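Local coordinates for protein lipase (Acinetobacter baumannii, PDB 4OPM) that probably hydrolyses ester bonds of lipids as a lipase of the alpha/beta hydrolase fold, at residues I85-Q88 with D89-Y92; V94-L97 with A98-L101; Q206-K209 with L210-Q213; I215-N218 with K219-P223; D224-A227 with V228-K231. All coordinates share one frame; numbering follows the deposited sequence. Where two conformers were deposited one is given.

Contact 1 of 5, residues I85-Q88 with D89-Y92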
loop_
_atom_site.group_PDB
_atom_site.type_symbol
_atom_site.label_atom_id
_atom_site.label_comp_id
_atom_site.label_asym_id
_atom_site.label_seq_id
_atom_site.Cartn_x
_atom_site.Cartn_y
_atom_site.Cartn_z
ATOM N N ILE A 85 -12.562 -3.603 -11.125
ATOM C CA ILE A 85 -13.757 -2.966 -11.675
ATOM C C ILE A 85 -14.823 -2.843 -10.590
ATOM O O ILE A 85 -15.128 -3.802 -9.872
ATOM C CB ILE A 85 -14.313 -3.710 -12.940
ATOM C CG1 ILE A 85 -13.217 -3.935 -14.009
ATOM C CG2 ILE A 85 -15.518 -2.955 -13.553
ATOM C CD1 ILE A 85 -13.491 -5.128 -14.934
ATOM N N VAL A 86 -15.359 -1.632 -10.456
ATOM C CA VAL A 86 -16.428 -1.300 -9.507
ATOM C C VAL A 86 -17.518 -0.518 -10.251
ATOM O O VAL A 86 -17.302 -0.084 -11.388
ATOM C CB VAL A 86 -15.909 -0.520 -8.265
ATOM C CG1 VAL A 86 -14.956 -1.374 -7.435
ATOM C CG2 VAL A 86 -15.249 0.798 -8.667
ATOM N N SER A 87 -18.651 -0.289 -9.593
ATOM C CA SER A 87 -19.756 0.478 -10.176
ATOM C C SER A 87 -19.368 1.957 -10.341
ATOM O O SER A 87 -18.409 2.429 -9.712
ATOM C CB SER A 87 -21.004 0.341 -9.314
ATOM O OG SER A 87 -20.745 0.820 -8.005
ATOM N N GLN A 88 -20.122 2.680 -11.195
ATOM C CA GLN A 88 -19.868 4.096 -11.462
ATOM C C GLN A 88 -20.111 4.961 -10.218
ATOM O O GLN A 88 -19.473 6.012 -10.093
ATOM C CB GLN A 88 -20.718 4.601 -12.644
ATOM C CG GLN A 88 -20.257 4.093 -14.020
ATOM C CD GLN A 88 -18.862 4.538 -14.413
ATOM O OE1 GLN A 88 -17.913 3.744 -14.434
ATOM N NE2 GLN A 88 -18.705 5.814 -14.746
ATOM N N ASP A 89 -20.987 4.499 -9.281
ATOM C CA ASP A 89 -21.335 5.207 -8.047
ATOM C C ASP A 89 -20.672 4.584 -6.798
ATOM O O ASP A 89 -21.146 4.790 -5.670
ATOM C CB ASP A 89 -22.870 5.211 -7.886
ATOM C CG ASP A 89 -23.474 3.848 -7.568
ATOM O OD1 ASP A 89 -23.042 2.840 -8.186
ATOM O OD2 ASP A 89 -24.332 3.778 -6.664
ATOM N N PHE A 90 -19.562 3.847 -6.981
ATOM C CA PHE A 90 -18.874 3.173 -5.881
ATOM C C PHE A 90 -18.479 4.104 -4.720
ATOM O O PHE A 90 -18.107 5.265 -4.926
ATOM C CB PHE A 90 -17.624 2.438 -6.401
ATOM C CG PHE A 90 -16.975 1.531 -5.378
ATOM C CD1 PHE A 90 -17.580 0.333 -5.002
ATOM C CD2 PHE A 90 -15.767 1.881 -4.778
ATOM C CE1 PHE A 90 -16.990 -0.493 -4.032
ATOM C CE2 PHE A 90 -15.179 1.057 -3.810
ATOM C CZ PHE A 90 -15.799 -0.120 -3.435
ATOM N N ASP A 91 -18.561 3.561 -3.497
ATOM C CA ASP A 91 -18.173 4.223 -2.256
ATOM C C ASP A 91 -16.664 3.970 -1.994
ATOM O O ASP A 91 -16.273 2.885 -1.538
ATOM C CB ASP A 91 -19.061 3.715 -1.102
ATOM C CG ASP A 91 -18.625 4.117 0.296
ATOM O OD1 ASP A 91 -17.774 5.035 0.422
ATOM O OD2 ASP A 91 -19.160 3.547 1.264
ATOM N N TYR A 92 -15.829 4.998 -2.233
ATOM C CA TYR A 92 -14.375 4.911 -2.090
ATOM C C TYR A 92 -13.854 5.290 -0.687
ATOM O O TYR A 92 -12.647 5.508 -0.526
ATOM C CB TYR A 92 -13.694 5.807 -3.136
ATOM C CG TYR A 92 -13.859 5.311 -4.551
ATOM C CD1 TYR A 92 -12.954 4.411 -5.105
ATOM C CD2 TYR A 92 -14.904 5.767 -5.351
ATOM C CE1 TYR A 92 -13.091 3.964 -6.418
ATOM C CE2 TYR A 92 -15.060 5.323 -6.663
ATOM C CZ TYR A 92 -14.150 4.418 -7.191
ATOM O OH TYR A 92 -14.288 3.981 -8.487
HETATM O O HOH W 1 -16.529 4.428 -9.849
#
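A type I beta turn from Ser87 to Phe90, in the loop joining strand 72-76 to helix 94-107, folds Val86 back over the ring of Phe90. Val86 CG1 stands over the centre of the Phe90 ring in a CH-pi contact, 3.9 Å from the centroid and 9° off the ring normal. The other branch, CG2, reaches Phe90 CB at 3.7 Å and lies 3.3 Å from Tyr92 OH. With chi1 at -171°, Phe90 turns CG away from its own N, which swings the ring back beneath the valine, and Ser87 OG lies at the edge of that ring, near its plane. Phe90 in turn sets CD2 over the centre of one face of the Tyr92 ring. The turn is closed by Phe90 N donating to Ser87 O at 3.3 Å, the donor standing well above the carbonyl plane. A water gives one proton to Ser87 O and the other to Tyr92 OH, each at 2.7 Å; it lies in the plane of the tyrosine ring. Tyr92 OH is further hydrogen-bonded to Gln206 on helix 190-220, while Ile32 and Pro79 pack on both Val86 and Phe90. Ser87 O is thus gripped by a backbone N-H and by water, and the hydroxyl of the buried tyrosine by water and an amide oxygen. This satisfies the polar atoms beside the valine-phenylalanine CH-pi contact and should fix the direction of the hydroxyl proton, toward Gln206.

Contact 2 of 5, residues V94-L97 with A98-L101; sequences VPNL and AEKL
Four successive i to i+4 bonds make this the first turns of helix 94-107, from Ala98 N to Val94 O at 2.9 Å through Leu101 N to Leu97 O at 2.9 Å. On the outer side, Asn96 and Lys100 meet one turn apart. Lys100 NZ donates to Asn96 OD1 at 2.9 Å, arriving in the amide plane on a lone pair. The lysine chain bends twice to get there, at chi2 (-61°) and chi4 (-69°), curling its ammonium back toward the preceding turn. The same NZ forms a salt bridge with Glu99 OE1 at 2.7 Å, meeting the carboxylate on its syn side, so one ammonium joins two neighbouring side chains. Each of those has a second partner: Asn96 ND2 is hydrogen-bonded to Asp91 O in the preceding loop, and Glu99 OE2 forms a salt bridge with Arg103. The amide of Asn96 is thereby held at both ends, which should fix its flip. Apolar side chains take the inner side of the helix: Leu97 reaches Ile125 of helix 121-132 and Leu210 of helix 190-220, Ala98 rests on Leu128, and Leu101 lies against Leu48 and Ile50 of strand 46-50.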
loop_
_atom_site.group_PDB
_atom_site.type_symbol
_atom_site.label_atom_id
_atom_site.label_comp_id
_atom_site.label_asym_id
_atom_site.label_seq_id
_atom_site.Cartn_x
_atom_site.Cartn_y
_atom_site.Cartn_z
ATOM N N VAL A 94 -12.410 4.967 3.115
ATOM C CA VAL A 94 -11.491 4.023 3.775
ATOM C C VAL A 94 -12.320 2.929 4.526
ATOM O O VAL A 94 -12.023 1.754 4.311
ATOM C CB VAL A 94 -10.448 4.739 4.678
ATOM C CG1 VAL A 94 -9.631 3.746 5.511
ATOM C CG2 VAL A 94 -9.521 5.598 3.826
ATOM N N PRO A 95 -13.391 3.254 5.312
ATOM C CA PRO A 95 -14.198 2.184 5.932
ATOM C C PRO A 95 -14.748 1.173 4.914
ATOM O O PRO A 95 -14.722 -0.024 5.197
ATOM C CB PRO A 95 -15.346 2.953 6.615
ATOM C CG PRO A 95 -14.757 4.292 6.916
ATOM C CD PRO A 95 -13.894 4.589 5.720
ATOM N N ASN A 96 -15.227 1.636 3.736
ATOM C CA ASN A 96 -15.761 0.718 2.715
ATOM C C ASN A 96 -14.634 -0.088 2.061
ATOM O O ASN A 96 -14.814 -1.274 1.789
ATOM C CB ASN A 96 -16.595 1.431 1.645
ATOM C CG ASN A 96 -17.418 0.457 0.836
ATOM O OD1 ASN A 96 -18.040 -0.452 1.390
ATOM N ND2 ASN A 96 -17.386 0.565 -0.498
ATOM N N LEU A 97 -13.464 0.526 1.849
ATOM C CA LEU A 97 -12.328 -0.205 1.278
ATOM C C LEU A 97 -11.899 -1.338 2.228
ATOM O O LEU A 97 -11.697 -2.458 1.769
ATOM C CB LEU A 97 -11.148 0.746 0.957
ATOM C CG LEU A 97 -11.419 1.817 -0.110
ATOM C CD1 LEU A 97 -10.247 2.777 -0.232
ATOM C CD2 LEU A 97 -11.751 1.206 -1.470
ATOM N N ALA A 98 -11.847 -1.071 3.553
ATOM C CA ALA A 98 -11.457 -2.088 4.541
ATOM C C ALA A 98 -12.487 -3.240 4.607
ATOM O O ALA A 98 -12.098 -4.417 4.604
ATOM C CB ALA A 98 -11.282 -1.451 5.909
ATOM N N GLU A 99 -13.789 -2.901 4.626
ATOM C CA GLU A 99 -14.850 -3.903 4.686
ATOM C C GLU A 99 -14.867 -4.721 3.384
ATOM O O GLU A 99 -15.001 -5.935 3.457
ATOM C CB GLU A 99 -16.217 -3.254 4.955
ATOM C CG GLU A 99 -17.336 -4.269 5.166
ATOM C CD GLU A 99 -18.082 -4.710 3.919
ATOM O OE1 GLU A 99 -18.060 -3.967 2.914
ATOM O OE2 GLU A 99 -18.694 -5.803 3.947
ATOM N N LYS A 100 -14.730 -4.069 2.205
ATOM C CA LYS A 100 -14.753 -4.804 0.929
ATOM C C LYS A 100 -13.483 -5.658 0.781
ATOM O O LYS A 100 -13.549 -6.756 0.226
ATOM C CB LYS A 100 -14.963 -3.872 -0.272
ATOM C CG LYS A 100 -16.356 -3.228 -0.313
ATOM C CD LYS A 100 -17.500 -4.273 -0.408
ATOM C CE LYS A 100 -18.868 -3.661 -0.522
ATOM N NZ LYS A 100 -19.278 -2.974 0.747
ATOM N N LEU A 101 -12.347 -5.202 1.344
ATOM C CA LEU A 101 -11.127 -6.000 1.335
ATOM C C LEU A 101 -11.355 -7.264 2.188
ATOM O O LEU A 101 -10.955 -8.341 1.768
ATOM C CB LEU A 101 -9.929 -5.186 1.840
ATOM C CG LEU A 101 -8.593 -5.907 1.865
ATOM C CD1 LEU A 101 -8.089 -6.216 0.454
ATOM C CD2 LEU A 101 -7.565 -5.094 2.640
#

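Contact 3 of 5, residues Q206-K209 with L210-Q213; sequences QTQK and LVDQ
Leu210 and Val211 form the close-packed side of this turn of helix 190-220, lying against the backbone of Gln206 and Thr207, whereas Gln208, Lys209 and Asp212 make up its more polar side. In the conformer given, one of two, Leu210 CD1 comes to 3.7 Å from Gln206 O, and Val211 CG2 lies 3.4 Å from Thr207 O. Those carbonyl oxygens already serve as helix acceptors, for Leu210 N at 3.0 Å and Val211 N at 2.9 Å respectively. Both leucine and valine are buried, and Leu210 also touches Tyr92 of the loop before helix 94-107.

Across the polar side, Gln208 and Asp212 are one turn apart without bonding to each other. Gln208 leaves the helix with a trans chi1 (-178°), and a bend at chi2 turns its amide back toward the aspartate, leaving OE1 3.7 Å from Asp212 OD1. The amide and carboxylate planes are only 10° apart. Lys209, by contrast, is extended beyond CG and exposed.

Lys164 NZ bonds both oxygens, in a salt bridge with Asp212 OD1 and a hydrogen bond with Gln208 OE1, which probably offsets their mutual repulsion. The shared ammonium ties the loop carrying Lys164 to helix 190-220.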
loop_
_atom_site.group_PDB
_atom_site.type_symbol
_atom_site.label_atom_id
_atom_site.label_comp_id
_atom_site.label_asym_id
_atom_site.label_seq_id
_atom_site.Cartn_x
_atom_site.Cartn_y
_atom_site.Cartn_z
ATOM N N GLN A 206 -11.581 8.528 -10.579
ATOM C CA GLN A 206 -11.739 7.646 -9.420
ATOM C C GLN A 206 -10.831 8.113 -8.274
ATOM O O GLN A 206 -11.287 8.163 -7.132
ATOM C CB GLN A 206 -11.486 6.181 -9.787
ATOM C CG GLN A 206 -12.483 5.640 -10.805
ATOM C CD GLN A 206 -12.231 4.193 -11.114
ATOM O OE1 GLN A 206 -12.610 3.300 -10.346
ATOM N NE2 GLN A 206 -11.622 3.928 -12.264
ATOM N N THR A 207 -9.573 8.485 -8.577
ATOM C CA THR A 207 -8.630 8.993 -7.580
ATOM C C THR A 207 -9.193 10.258 -6.924
ATOM O O THR A 207 -9.080 10.413 -5.707
ATOM C CB THR A 207 -7.261 9.255 -8.226
ATOM O OG1 THR A 207 -6.889 8.111 -8.996
ATOM C CG2 THR A 207 -6.180 9.536 -7.194
ATOM N N GLN A 208 -9.818 11.149 -7.727
ATOM C CA GLN A 208 -10.429 12.373 -7.217
ATOM C C GLN A 208 -11.530 12.022 -6.191
ATOM O O GLN A 208 -11.608 12.667 -5.139
ATOM C CB GLN A 208 -10.988 13.220 -8.380
ATOM C CG GLN A 208 -11.617 14.569 -7.960
ATOM C CD GLN A 208 -10.631 15.588 -7.401
ATOM O OE1 GLN A 208 -10.316 15.611 -6.203
ATOM N NE2 GLN A 208 -10.160 16.485 -8.252
ATOM N N LYS A 209 -12.337 10.977 -6.473
ATOM C CA LYS A 209 -13.407 10.533 -5.565
ATOM C C LYS A 209 -12.797 10.019 -4.249
ATOM O O LYS A 209 -13.296 10.361 -3.177
ATOM C CB LYS A 209 -14.291 9.452 -6.220
ATOM C CG LYS A 209 -15.202 10.008 -7.300
ATOM C CD LYS A 209 -15.980 8.911 -8.008
ATOM C CE LYS A 209 -17.044 9.501 -8.901
ATOM N NZ LYS A 209 -17.796 8.444 -9.621
ATOM N N LEU A 210 -11.709 9.230 -4.348
ATOM C CA LEU A 210 -10.977 8.691 -3.197
ATOM C C LEU A 210 -10.475 9.841 -2.314
ATOM O O LEU A 210 -10.690 9.834 -1.101
ATOM C CB LEU A 210 -9.796 7.818 -3.679
ATOM C CG LEU A 210 -10.129 6.378 -4.032
ATOM C CD1 LEU A 210 -9.227 5.863 -5.151
ATOM C CD2 LEU A 210 -9.991 5.480 -2.817
ATOM N N VAL A 211 -9.837 10.852 -2.941
ATOM C CA VAL A 211 -9.293 12.034 -2.256
ATOM C C VAL A 211 -10.427 12.816 -1.567
ATOM O O VAL A 211 -10.287 13.173 -0.403
ATOM C CB VAL A 211 -8.472 12.922 -3.224
ATOM C CG1 VAL A 211 -8.205 14.311 -2.640
ATOM C CG2 VAL A 211 -7.158 12.226 -3.575
ATOM N N ASP A 212 -11.555 13.045 -2.260
ATOM C CA ASP A 212 -12.671 13.781 -1.646
ATOM C C ASP A 212 -13.184 13.069 -0.391
ATOM O O ASP A 212 -13.498 13.738 0.603
ATOM C CB ASP A 212 -13.800 13.982 -2.658
ATOM C CG ASP A 212 -13.467 15.025 -3.711
ATOM O OD1 ASP A 212 -12.658 15.939 -3.409
ATOM O OD2 ASP A 212 -14.089 14.993 -4.794
ATOM N N GLN A 213 -13.238 11.718 -0.432
ATOM C CA GLN A 213 -13.674 10.868 0.680
ATOM C C GLN A 213 -12.680 10.969 1.840
ATOM O O GLN A 213 -13.078 10.982 3.006
ATOM C CB GLN A 213 -13.817 9.401 0.217
ATOM C CG GLN A 213 -14.959 9.143 -0.769
ATOM C CD GLN A 213 -16.317 9.238 -0.134
ATOM O OE1 GLN A 213 -16.742 8.355 0.615
ATOM N NE2 GLN A 213 -17.033 10.306 -0.439
#

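Contact 4 of 5, residues I215-N218 with K219-P223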
loop_
_atom_site.group_PDB
_atom_site.type_symbol
_atom_site.label_atom_id
_atom_site.label_comp_id
_atom_site.label_asym_id
_atom_site.label_seq_id
_atom_site.Cartn_x
_atom_site.Cartn_y
_atom_site.Cartn_z
ATOM N N ILE A 215 -10.644 13.579 2.467
ATOM C CA ILE A 215 -10.812 14.932 3.000
ATOM C C ILE A 215 -11.990 14.932 3.993
ATOM O O ILE A 215 -11.835 15.414 5.115
ATOM C CB ILE A 215 -10.996 15.963 1.848
ATOM C CG1 ILE A 215 -9.685 16.123 1.017
ATOM C CG2 ILE A 215 -11.477 17.325 2.385
ATOM C CD1 ILE A 215 -9.897 16.817 -0.322
ATOM N N ALA A 216 -13.139 14.343 3.588
ATOM C CA ALA A 216 -14.338 14.247 4.431
ATOM C C ALA A 216 -14.066 13.392 5.684
ATOM O O ALA A 216 -14.488 13.790 6.769
ATOM C CB ALA A 216 -15.503 13.670 3.642
ATOM N N LEU A 217 -13.332 12.256 5.550
ATOM C CA LEU A 217 -12.986 11.374 6.676
ATOM C C LEU A 217 -12.137 12.124 7.716
ATOM O O LEU A 217 -12.404 12.027 8.925
ATOM C CB LEU A 217 -12.248 10.112 6.178
ATOM C CG LEU A 217 -12.052 8.998 7.204
ATOM C CD1 LEU A 217 -13.349 8.203 7.422
ATOM C CD2 LEU A 217 -10.950 8.047 6.746
ATOM N N ASN A 218 -11.161 12.918 7.242
ATOM C CA ASN A 218 -10.287 13.728 8.107
ATOM C C ASN A 218 -11.087 14.833 8.855
ATOM O O ASN A 218 -10.686 15.246 9.948
ATOM C CB ASN A 218 -9.150 14.333 7.290
ATOM C CG ASN A 218 -8.114 15.032 8.135
ATOM O OD1 ASN A 218 -7.330 14.400 8.851
ATOM N ND2 ASN A 218 -8.122 16.352 8.103
ATOM N N LYS A 219 -12.212 15.300 8.281
ATOM C CA LYS A 219 -13.069 16.290 8.942
ATOM C C LYS A 219 -13.884 15.650 10.053
ATOM O O LYS A 219 -14.219 16.329 11.025
ATOM C CB LYS A 219 -14.020 16.980 7.954
ATOM C CG LYS A 219 -13.317 17.946 7.020
ATOM C CD LYS A 219 -14.271 18.539 6.007
ATOM C CE LYS A 219 -13.540 19.430 5.038
ATOM N NZ LYS A 219 -14.395 19.800 3.880
ATOM N N VAL A 220 -14.243 14.361 9.895
ATOM C CA VAL A 220 -15.079 13.633 10.861
ATOM C C VAL A 220 -14.254 13.144 12.062
ATOM O O VAL A 220 -14.666 13.339 13.206
ATOM C CB VAL A 220 -15.827 12.446 10.188
ATOM C CG1 VAL A 220 -16.582 11.598 11.217
ATOM C CG2 VAL A 220 -16.783 12.938 9.106
ATOM N N TYR A 221 -13.116 12.481 11.792
ATOM C CA TYR A 221 -12.295 11.863 12.823
ATOM C C TYR A 221 -11.068 12.703 13.177
ATOM O O TYR A 221 -10.623 13.556 12.408
ATOM C CB TYR A 221 -11.899 10.431 12.396
ATOM C CG TYR A 221 -13.128 9.558 12.237
ATOM C CD1 TYR A 221 -13.854 9.134 13.349
ATOM C CD2 TYR A 221 -13.595 9.199 10.975
ATOM C CE1 TYR A 221 -15.019 8.378 13.211
ATOM C CE2 TYR A 221 -14.761 8.440 10.822
ATOM C CZ TYR A 221 -15.465 8.028 11.947
ATOM O OH TYR A 221 -16.607 7.277 11.845
ATOM N N THR A 222 -10.560 12.484 14.381
ATOM C CA THR A 222 -9.438 13.245 14.934
ATOM C C THR A 222 -8.296 12.337 15.403
ATOM O O THR A 222 -8.484 11.118 15.426
ATOM C CB THR A 222 -9.958 14.017 16.172
ATOM O OG1 THR A 222 -10.278 13.068 17.199
ATOM C CG2 THR A 222 -11.139 14.956 15.871
ATOM N N PRO A 223 -7.151 12.882 15.906
ATOM C CA PRO A 223 -6.120 12.001 16.491
ATOM C C PRO A 223 -6.678 11.225 17.704
ATOM O O PRO A 223 -6.264 10.096 17.929
ATOM C CB PRO A 223 -5.008 12.974 16.888
ATOM C CG PRO A 223 -5.214 14.163 16.018
ATOM C CD PRO A 223 -6.713 14.291 15.945
#
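A trans chi1 at Leu217 (-169°) and a chi1 of -62° at Tyr221, which sets CG opposite its own carbonyl carbon, together bring the leucine tip to the tyrosine ring one turn later. Leu217 CD1 arrives at the ring edge, near its plane, 3.7 Å from Tyr221 CE2. One face of the same ring is taken by the preceding residue, with Val220 CG1 above its centre, so the ring is touched from two directions by aliphatic groups. Ile215 and Lys219 make a second pair, lying side by side and pointing the same way: the extended lysine runs past the isoleucine and puts CE 4.0 Å from Ile215 CG2.

The backbone bonding changes along the segment. Lys219 N bonds to Ile215 O at 3.2 Å and Val220 N to Ala216 O at 3.2 Å, both bent, and each of these N-H groups also makes a weak bond to the carbonyl one residue further on. Tyr221 N then gives a nearly straight bond to Leu217 O, 3.0 Å and 171°. Tyr221 is the first residue to leave helical angles.

Leu217 also packs on Val94 and Pro95 of helix 94-107, and Tyr221 on Ile148. Thr222 occupies the N-cap position of helix 223-231, its backbone N bonded to Ser225 OG. Weak i to i+3 bonds beside the i to i+4 bonds are typical of the last turn of an alpha helix tightening toward 3-10 geometry, here followed by a short link into the next helix.

Contact 5 of 5, residues D224-A227 with V228-K231; sequences DSFA and VLTK
This is an aromatic-threonine contact one turn apart on the short helix 223-231, whose inner side packs against the helices around the hydrolase core. Thr230 CG2 lies over one face of the Phe226 ring in a CH-pi contact, 3.9 Å from the centroid and 21° off the ring normal, displaced toward the rim. Its closest ring atom is Phe226 CE2, at 3.7 Å. The trans chi1 of Phe226 (-172°) carries the ring away from its own N and off the helix, and lets the methyl rest upon it. Leu229 CD2 comes obliquely to the same ring, 4.4 Å from Phe226 CD1.

The threonine hydroxyl turns the other way, back to the helix: with chi1 at 56°, OG1 is wedged between the backbone N and the carbonyl carbon and comes 3.1 Å from Phe226 O, though Ala227 O lies nearly as close and may compete for the proton. Phe226 O is in any case held by Thr230 N, at 2.9 Å. Such a return of a threonine hydroxyl toward the preceding turn is a familiar feature of alpha helices and lets a buried polar group sit among apolar neighbours. Val228 N to Asp224 O and Leu229 N to Ser225 O continue the same i to i+4 pattern.

Phe226 meets Phe149 edge to face and packs on Leu256 and Leu259 of helix 251-259; Thr230 and Ala227 also touch Leu259. At the start of the helix, Asp224 forms a salt bridge with Arg150.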
loop_
_atom_site.group_PDB
_atom_site.type_symbol
_atom_site.label_atom_id
_atom_site.label_comp_id
_atom_site.label_asym_id
_atom_site.label_seq_id
_atom_site.Cartn_x
_atom_site.Cartn_y
_atom_site.Cartn_z
ATOM N N ASP A 224 -7.669 11.791 18.439
ATOM C CA ASP A 224 -8.354 11.088 19.540
ATOM C C ASP A 224 -9.041 9.813 19.018
ATOM O O ASP A 224 -8.900 8.753 19.621
ATOM C CB ASP A 224 -9.380 11.994 20.236
ATOM C CG ASP A 224 -8.812 12.905 21.309
ATOM O OD1 ASP A 224 -7.612 12.768 21.637
ATOM O OD2 ASP A 224 -9.571 13.751 21.833
ATOM N N SER A 225 -9.737 9.918 17.868
ATOM C CA SER A 225 -10.408 8.781 17.213
ATOM C C SER A 225 -9.394 7.715 16.821
ATOM O O SER A 225 -9.632 6.518 17.008
ATOM C CB SER A 225 -11.160 9.230 15.957
ATOM O OG SER A 225 -11.852 10.454 16.126
ATOM N N PHE A 226 -8.246 8.163 16.296
ATOM C CA PHE A 226 -7.182 7.277 15.841
ATOM C C PHE A 226 -6.562 6.531 17.023
ATOM O O PHE A 226 -6.235 5.351 16.883
ATOM C CB PHE A 226 -6.131 8.075 15.070
ATOM C CG PHE A 226 -5.093 7.209 14.400
ATOM C CD1 PHE A 226 -5.413 6.457 13.277
ATOM C CD2 PHE A 226 -3.788 7.168 14.880
ATOM C CE1 PHE A 226 -4.451 5.651 12.662
ATOM C CE2 PHE A 226 -2.823 6.376 14.257
ATOM C CZ PHE A 226 -3.163 5.618 13.155
ATOM N N ALA A 227 -6.440 7.202 18.192
ATOM C CA ALA A 227 -5.913 6.586 19.413
ATOM C C ALA A 227 -6.870 5.493 19.912
ATOM O O ALA A 227 -6.411 4.449 20.381
ATOM C CB ALA A 227 -5.694 7.636 20.486
ATOM N N VAL A 228 -8.194 5.707 19.756
ATOM C CA VAL A 228 -9.216 4.726 20.147
ATOM C C VAL A 228 -9.076 3.477 19.249
ATOM O O VAL A 228 -9.073 2.352 19.756
ATOM C CB VAL A 228 -10.650 5.336 20.124
ATOM C CG1 VAL A 228 -11.728 4.256 20.233
ATOM C CG2 VAL A 228 -10.821 6.374 21.233
ATOM N N LEU A 229 -8.904 3.679 17.936
ATOM C CA LEU A 229 -8.720 2.580 16.993
ATOM C C LEU A 229 -7.434 1.779 17.317
ATOM O O LEU A 229 -7.492 0.554 17.429
ATOM C CB LEU A 229 -8.672 3.107 15.540
ATOM C CG LEU A 229 -8.133 2.126 14.459
ATOM C CD1 LEU A 229 -9.086 0.941 14.255
ATOM C CD2 LEU A 229 -7.863 2.841 13.138
ATOM N N THR A 230 -6.286 2.466 17.436
ATOM C CA THR A 230 -4.986 1.809 17.657
ATOM C C THR A 230 -4.918 1.092 19.014
ATOM O O THR A 230 -4.245 0.065 19.107
ATOM C CB THR A 230 -3.818 2.776 17.485
ATOM O OG1 THR A 230 -3.985 3.887 18.366
ATOM C CG2 THR A 230 -3.668 3.254 16.046
ATOM N N LYS A 231 -5.678 1.567 20.027
ATOM C CA LYS A 231 -5.752 0.935 21.351
ATOM C C LYS A 231 -6.274 -0.516 21.241
ATOM O O LYS A 231 -5.882 -1.361 22.031
ATOM C CB LYS A 231 -6.672 1.767 22.278
ATOM C CG LYS A 231 -6.583 1.411 23.755
ATOM C CD LYS A 231 -7.468 2.311 24.605
ATOM C CE LYS A 231 -7.408 1.910 26.058
ATOM N NZ LYS A 231 -8.382 2.671 26.886
#

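In the fold
Contacts 2, 3 and 5 are partly buried, while 1 and 4 lie at the surface. Contacts 3 and 4 share helix 190-220, and contact 5 lies on helix 223-231, which follows directly. The loop of contact 1 is tied by hydrogen bonds to both contact 2 and contact 3, so it bridges helix 94-107 and the long helix. Contact 2 joins those two helices directly as well, through apolar side chains, and this seam runs on to contact 4. Charged and amide groups dominate 2 and 3, whereas CH-pi contacts carry 1 and 5, and aliphatic-aromatic contact marks 4.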